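Long-range contacts in leucine aminopeptidase A1, chloroplastic (Solanum lycopersicum, PDB 5D8N), which removes N-terminal amino acids from peptides as a magnesium-binding homohexameric aminopeptidase, acts as a protein-folding chaperone, regulates wound signalling and has a role in insect defence in tomato: residues A[30-35]-A[186-191]; A[154-159]-A[197-202]. The protein carries 1 engineered substitution. All blocks are in the same frame, centred on the assembly; numbering follows the deposited sequence. Where two conformers were deposited one is given.

Interaction 1 is a pair of parallel strands at the edge of a sheet. Interaction 2 is a pair of helices packed on one face of that sheet. Their centres are about 12 Å apart. Strand 187-191 lies in the chain between the two helices, so the contacts alternate along it. They meet directly: Glu200 OE2 is 2.9 Å from Ala34 N, a probable hydrogen bond. Ile199 CG2 packs 3.8 Å from Ala34 CB, and Ala159 O lies 3.4 Å from Ile190 CD1. Both contacts are away from the annotated catalytic metal site. The magnesium ion held in interaction 1 is about 10 Å from the nearest side-chain atom of Ile199.

Interaction 1 of 2, residues A[30-35]-A[186-191]; sequences ISIGAK and ESLDIL. With MG (magnesium ion), chain G.
Ser31 and Glu186 start a run of five backbone hydrogen bonds between segments 30-35 and 186-191. Ser31 N donates a hydrogen bond to Glu186 O at 2.9 Å. Leu188 N then bonds to Ser31 O, Gly33 N to Leu188 O, and Ile190 N to Gly33 O. Lys35 N closes the series on Ile190 O at 3.0 Å. All five N-H groups point well at their acceptors, with angles of 160° or more. CA-H...O contacts fill in between them, and Ile32 CA lies 3.3 Å from Leu188 O.

The strands run parallel, 11° apart. They belong to the mixed sheet of the N-terminal domain, which falls in the macro-domain clan. Strand 31-35 is outermost within this chain. Strand 187-191 is paired on its other side with strand 139-144.

Apolar packing occupies the face that carries Ile32, Leu188, Ala34 and Ile190. Ile32 CG2 does most of the touching. Ile32 CG2 meets Leu188 CD2 at 3.9 Å and Ile190 CD1 at 4.0 Å. Helices 152-170 and 197-221 cover this face.

On the other face, Lys35 folds back over Asp189 through a bend at chi2 (-69°). Lys35 CE comes within 3.3 Å of Asp189 OD1. The ammonium Lys35 NZ overshoots and stays 4.5 Å from Asp189 OD1, too far for a salt bridge. Asp189 OD2 is bonded to Trp42 NE1, which helps fix the carboxylate.

Metal binding uses the outward side of strand 31-35. Ile32 O binds a magnesium ion at 2.4 Å, and five waters complete a set of six ligands. One of these waters also accepts a hydrogen bond from Ile32 N, which ties that amide to the metal's hydration shell.

Interaction 2 of 2, residues A[154-159]-A[197-202]; sequences SKINSA and PEIERK
Ile156 is turned so that CG2 lies anti to its backbone N and CG1 beside that N (chi1 -76°), which sends its branches to different parts of helix 197-221. Lys202 has CG anti to its own N and then bends at chi2 (76°). The bend lets its chain pass Ile156 and reach Asn157.

Ile156 carries most of the contact. Ile156 CG1 rests 3.8 Å from Ile199 CB, the two side chains lying at a slant to each other. Ile156 CG2 presses on Lys202 CB at 3.5 Å, tighter than usual for two carbons. Here the side chains cross at about a right angle. The tip, Ile156 CD1, lies against the extended chain of Glu198, 3.7 Å from Glu198 CD. It meets both CG and the carboxylate carbon of Glu198, and these two side chains also cross at about a right angle.

The two segments approach to 9.1 Å between axes and cross at -37°, running in roughly the same direction. They are parts of helices 152-170 and 197-221. Strand 139-144, helix 152-170 and the neighbouring parallel strand 187-191 form a beta-alpha-beta crossover in a domain of the macro clan. Helix 197-221 follows that strand and packs beside helix 152-170 on the same face of the sheet.

Ala159, one turn on from Ile156, adds a second apolar contact. Ala159 CB meets Ile199 CD1 at 3.7 Å and also touches Leu193 in the loop before helix 197-221.

No hydrogen bond joins the segments. Asn157 OD1 lies 3.4 Å from Lys202 CE, the side chain of Asn157 curling back toward helix 197-221. Within helix 152-170, Ser154 O takes two bonds from Ser158. Ser158 OG, 3.1 Å from Ser154 O, and Ser158 N approach that oxygen from opposite faces of its carbonyl plane.

Interaction 1 of 2, residues A[30-35]-A[186-191]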
# COMPACT_ATOMS: atom_id res chain seq x y z
N ILE A 30 11.98 -49.25 -2.61
CA ILE A 30 13.39 -49.51 -2.65
C ILE A 30 13.67 -50.67 -1.72
O ILE A 30 13.11 -50.75 -0.63
CB ILE A 30 14.18 -48.25 -2.23
CG1 ILE A 30 13.89 -47.12 -3.21
CG2 ILE A 30 15.66 -48.53 -2.21
CD1 ILE A 30 14.18 -45.74 -2.66
N SER A 31 14.48 -51.62 -2.19
CA SER A 31 14.92 -52.72 -1.36
C SER A 31 16.18 -52.30 -0.61
O SER A 31 17.21 -52.05 -1.22
CB SER A 31 15.20 -53.95 -2.24
OG SER A 31 15.65 -55.04 -1.46
N ILE A 32 16.07 -52.18 0.71
CA ILE A 32 17.19 -51.66 1.51
C ILE A 32 17.70 -52.76 2.44
O ILE A 32 16.93 -53.39 3.16
CB ILE A 32 16.76 -50.47 2.38
CG1 ILE A 32 16.15 -49.40 1.50
CG2 ILE A 32 17.95 -49.93 3.16
CD1 ILE A 32 15.72 -48.17 2.25
N GLY A 33 19.01 -52.94 2.46
CA GLY A 33 19.60 -53.93 3.35
C GLY A 33 20.97 -53.51 3.78
O GLY A 33 21.65 -52.72 3.09
N ALA A 34 21.35 -53.98 4.96
CA ALA A 34 22.70 -53.77 5.47
C ALA A 34 23.53 -55.01 5.16
O ALA A 34 23.01 -56.12 5.30
CB ALA A 34 22.66 -53.51 6.96
N LYS A 35 24.67 -54.82 4.49
CA LYS A 35 25.51 -55.92 3.99
C LYS A 35 26.90 -55.83 4.60
O LYS A 35 27.36 -54.74 4.93
CB LYS A 35 25.70 -55.89 2.46
CG LYS A 35 24.45 -55.69 1.63
CD LYS A 35 23.53 -56.89 1.70
CE LYS A 35 22.36 -56.73 0.75
NZ LYS A 35 21.33 -57.78 0.99
N GLU A 186 16.19 -48.84 -7.28
CA GLU A 186 15.52 -50.07 -6.90
C GLU A 186 16.08 -50.64 -5.61
O GLU A 186 15.38 -51.36 -4.90
CB GLU A 186 15.67 -51.11 -8.01
CG GLU A 186 14.79 -50.84 -9.22
CD GLU A 186 15.03 -51.80 -10.37
OE1 GLU A 186 15.76 -52.81 -10.21
OE2 GLU A 186 14.46 -51.54 -11.45
N SER A 187 17.37 -50.46 -5.38
CA SER A 187 17.96 -51.03 -4.18
C SER A 187 19.03 -50.13 -3.57
O SER A 187 19.74 -49.42 -4.27
CB SER A 187 18.50 -52.43 -4.46
OG SER A 187 19.72 -52.43 -5.18
N LEU A 188 19.19 -50.25 -2.26
CA LEU A 188 20.25 -49.59 -1.52
C LEU A 188 20.89 -50.62 -0.62
O LEU A 188 20.21 -51.22 0.23
CB LEU A 188 19.66 -48.46 -0.67
CG LEU A 188 20.54 -47.92 0.47
CD1 LEU A 188 21.75 -47.17 -0.04
CD2 LEU A 188 19.73 -47.01 1.37
N ASP A 189 22.21 -50.74 -0.75
CA ASP A 189 23.04 -51.52 0.16
C ASP A 189 23.79 -50.56 1.07
O ASP A 189 24.49 -49.68 0.62
CB ASP A 189 24.04 -52.39 -0.63
CG ASP A 189 23.35 -53.46 -1.47
OD1 ASP A 189 22.26 -53.93 -1.06
OD2 ASP A 189 23.88 -53.85 -2.53
N ILE A 190 23.56 -50.69 2.37
CA ILE A 190 24.29 -49.93 3.33
C ILE A 190 25.45 -50.77 3.85
O ILE A 190 25.25 -51.87 4.37
CB ILE A 190 23.36 -49.49 4.48
CG1 ILE A 190 22.23 -48.63 3.90
CG2 ILE A 190 24.14 -48.71 5.52
CD1 ILE A 190 21.15 -48.30 4.92
N LEU A 191 26.65 -50.22 3.75
CA LEU A 191 27.88 -50.96 3.99
C LEU A 191 28.68 -50.38 5.15
O LEU A 191 28.58 -49.18 5.47
CB LEU A 191 28.77 -50.95 2.75
CG LEU A 191 28.13 -51.32 1.41
CD1 LEU A 191 29.18 -51.25 0.29
CD2 LEU A 191 27.49 -52.70 1.47
MG MG G . 14.68 -54.12 3.46
O HOH W 1 13.57 -52.74 2.18
O HOH W 2 19.41 -54.02 -0.89
O HOH W 3 15.11 -55.22 1.71
O HOH W 4 13.06 -55.72 3.64
O HOH W 5 16.35 -55.51 4.79
O HOH W 6 14.20 -53.25 5.04

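Interaction 2 of 2, residues A[154-159]-A[197-202]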
# COMPACT_ATOMS: atom_id res chain seq x y z
N SER A 154 25.57 -46.52 17.50
CA SER A 154 25.64 -45.30 16.69
C SER A 154 25.65 -45.65 15.20
O SER A 154 25.13 -44.92 14.36
CB SER A 154 26.88 -44.47 17.03
OG SER A 154 28.03 -45.06 16.44
N LYS A 155 26.30 -46.75 14.86
CA LYS A 155 26.36 -47.16 13.48
C LYS A 155 24.98 -47.55 12.96
O LYS A 155 24.63 -47.28 11.82
CB LYS A 155 27.28 -48.35 13.31
CG LYS A 155 28.74 -48.05 13.54
CD LYS A 155 29.48 -49.28 13.04
CE LYS A 155 30.63 -49.67 13.93
NZ LYS A 155 31.32 -50.81 13.27
N ILE A 156 24.24 -48.29 13.78
CA ILE A 156 22.87 -48.65 13.46
C ILE A 156 22.07 -47.38 13.18
O ILE A 156 21.30 -47.36 12.22
CB ILE A 156 22.24 -49.52 14.57
CG1 ILE A 156 22.80 -50.95 14.47
CG2 ILE A 156 20.73 -49.55 14.46
CD1 ILE A 156 22.50 -51.81 15.68
N ASN A 157 22.21 -46.38 14.04
CA ASN A 157 21.43 -45.15 13.91
C ASN A 157 21.85 -44.35 12.68
O ASN A 157 20.99 -43.81 11.99
CB ASN A 157 21.61 -44.28 15.16
CG ASN A 157 20.93 -44.86 16.39
OD1 ASN A 157 20.04 -45.71 16.30
ND2 ASN A 157 21.29 -44.33 17.55
N SER A 158 23.13 -44.40 12.33
CA SER A 158 23.59 -43.79 11.09
C SER A 158 23.01 -44.51 9.86
O SER A 158 22.58 -43.89 8.92
CB SER A 158 25.11 -43.78 10.98
OG SER A 158 25.62 -42.92 11.98
N ALA A 159 22.91 -45.83 9.93
CA ALA A 159 22.41 -46.60 8.82
C ALA A 159 20.96 -46.23 8.58
O ALA A 159 20.55 -46.08 7.43
CB ALA A 159 22.55 -48.10 9.07
N PRO A 197 19.89 -58.83 12.58
CA PRO A 197 18.52 -58.49 12.93
C PRO A 197 18.30 -57.06 13.44
O PRO A 197 17.27 -56.47 13.16
CB PRO A 197 18.17 -59.52 14.02
CG PRO A 197 19.01 -60.71 13.68
CD PRO A 197 20.29 -60.14 13.12
N GLU A 198 19.19 -56.58 14.30
CA GLU A 198 18.99 -55.30 14.96
C GLU A 198 19.04 -54.15 13.94
O GLU A 198 18.22 -53.23 14.01
CB GLU A 198 20.02 -55.08 16.07
CG GLU A 198 19.65 -53.97 17.04
CD GLU A 198 20.65 -53.77 18.18
OE1 GLU A 198 21.51 -54.64 18.42
OE2 GLU A 198 20.54 -52.73 18.87
N ILE A 199 20.07 -54.13 13.10
CA ILE A 199 20.24 -53.04 12.14
C ILE A 199 19.14 -53.09 11.10
O ILE A 199 18.54 -52.06 10.80
CB ILE A 199 21.63 -53.05 11.48
CG1 ILE A 199 21.82 -51.74 10.69
CG2 ILE A 199 21.81 -54.26 10.58
CD1 ILE A 199 23.24 -51.50 10.22
N GLU A 200 18.65 -54.29 10.81
CA GLU A 200 17.50 -54.45 9.94
C GLU A 200 16.18 -53.96 10.54
O GLU A 200 15.37 -53.36 9.82
CB GLU A 200 17.36 -55.88 9.44
CG GLU A 200 18.50 -56.33 8.53
CD GLU A 200 18.65 -55.52 7.24
OE1 GLU A 200 17.65 -55.00 6.69
OE2 GLU A 200 19.73 -55.67 6.62
N ARG A 201 15.99 -54.17 11.84
CA ARG A 201 14.83 -53.61 12.55
C ARG A 201 14.84 -52.08 12.49
O ARG A 201 13.79 -51.44 12.37
CB ARG A 201 14.75 -54.07 14.01
CG ARG A 201 14.22 -55.49 14.17
CD ARG A 201 13.84 -55.83 15.61
NE ARG A 201 14.98 -55.81 16.53
CZ ARG A 201 15.81 -56.83 16.73
NH1 ARG A 201 15.67 -57.96 16.03
NH2 ARG A 201 16.82 -56.70 17.57
N LYS A 202 16.02 -51.49 12.66
CA LYS A 202 16.11 -50.05 12.69
C LYS A 202 15.85 -49.45 11.30
O LYS A 202 15.19 -48.42 11.17
CB LYS A 202 17.50 -49.64 13.18
CG LYS A 202 17.57 -48.18 13.61
CD LYS A 202 16.94 -47.92 14.97
CE LYS A 202 16.84 -46.42 15.23
NZ LYS A 202 16.20 -46.10 16.54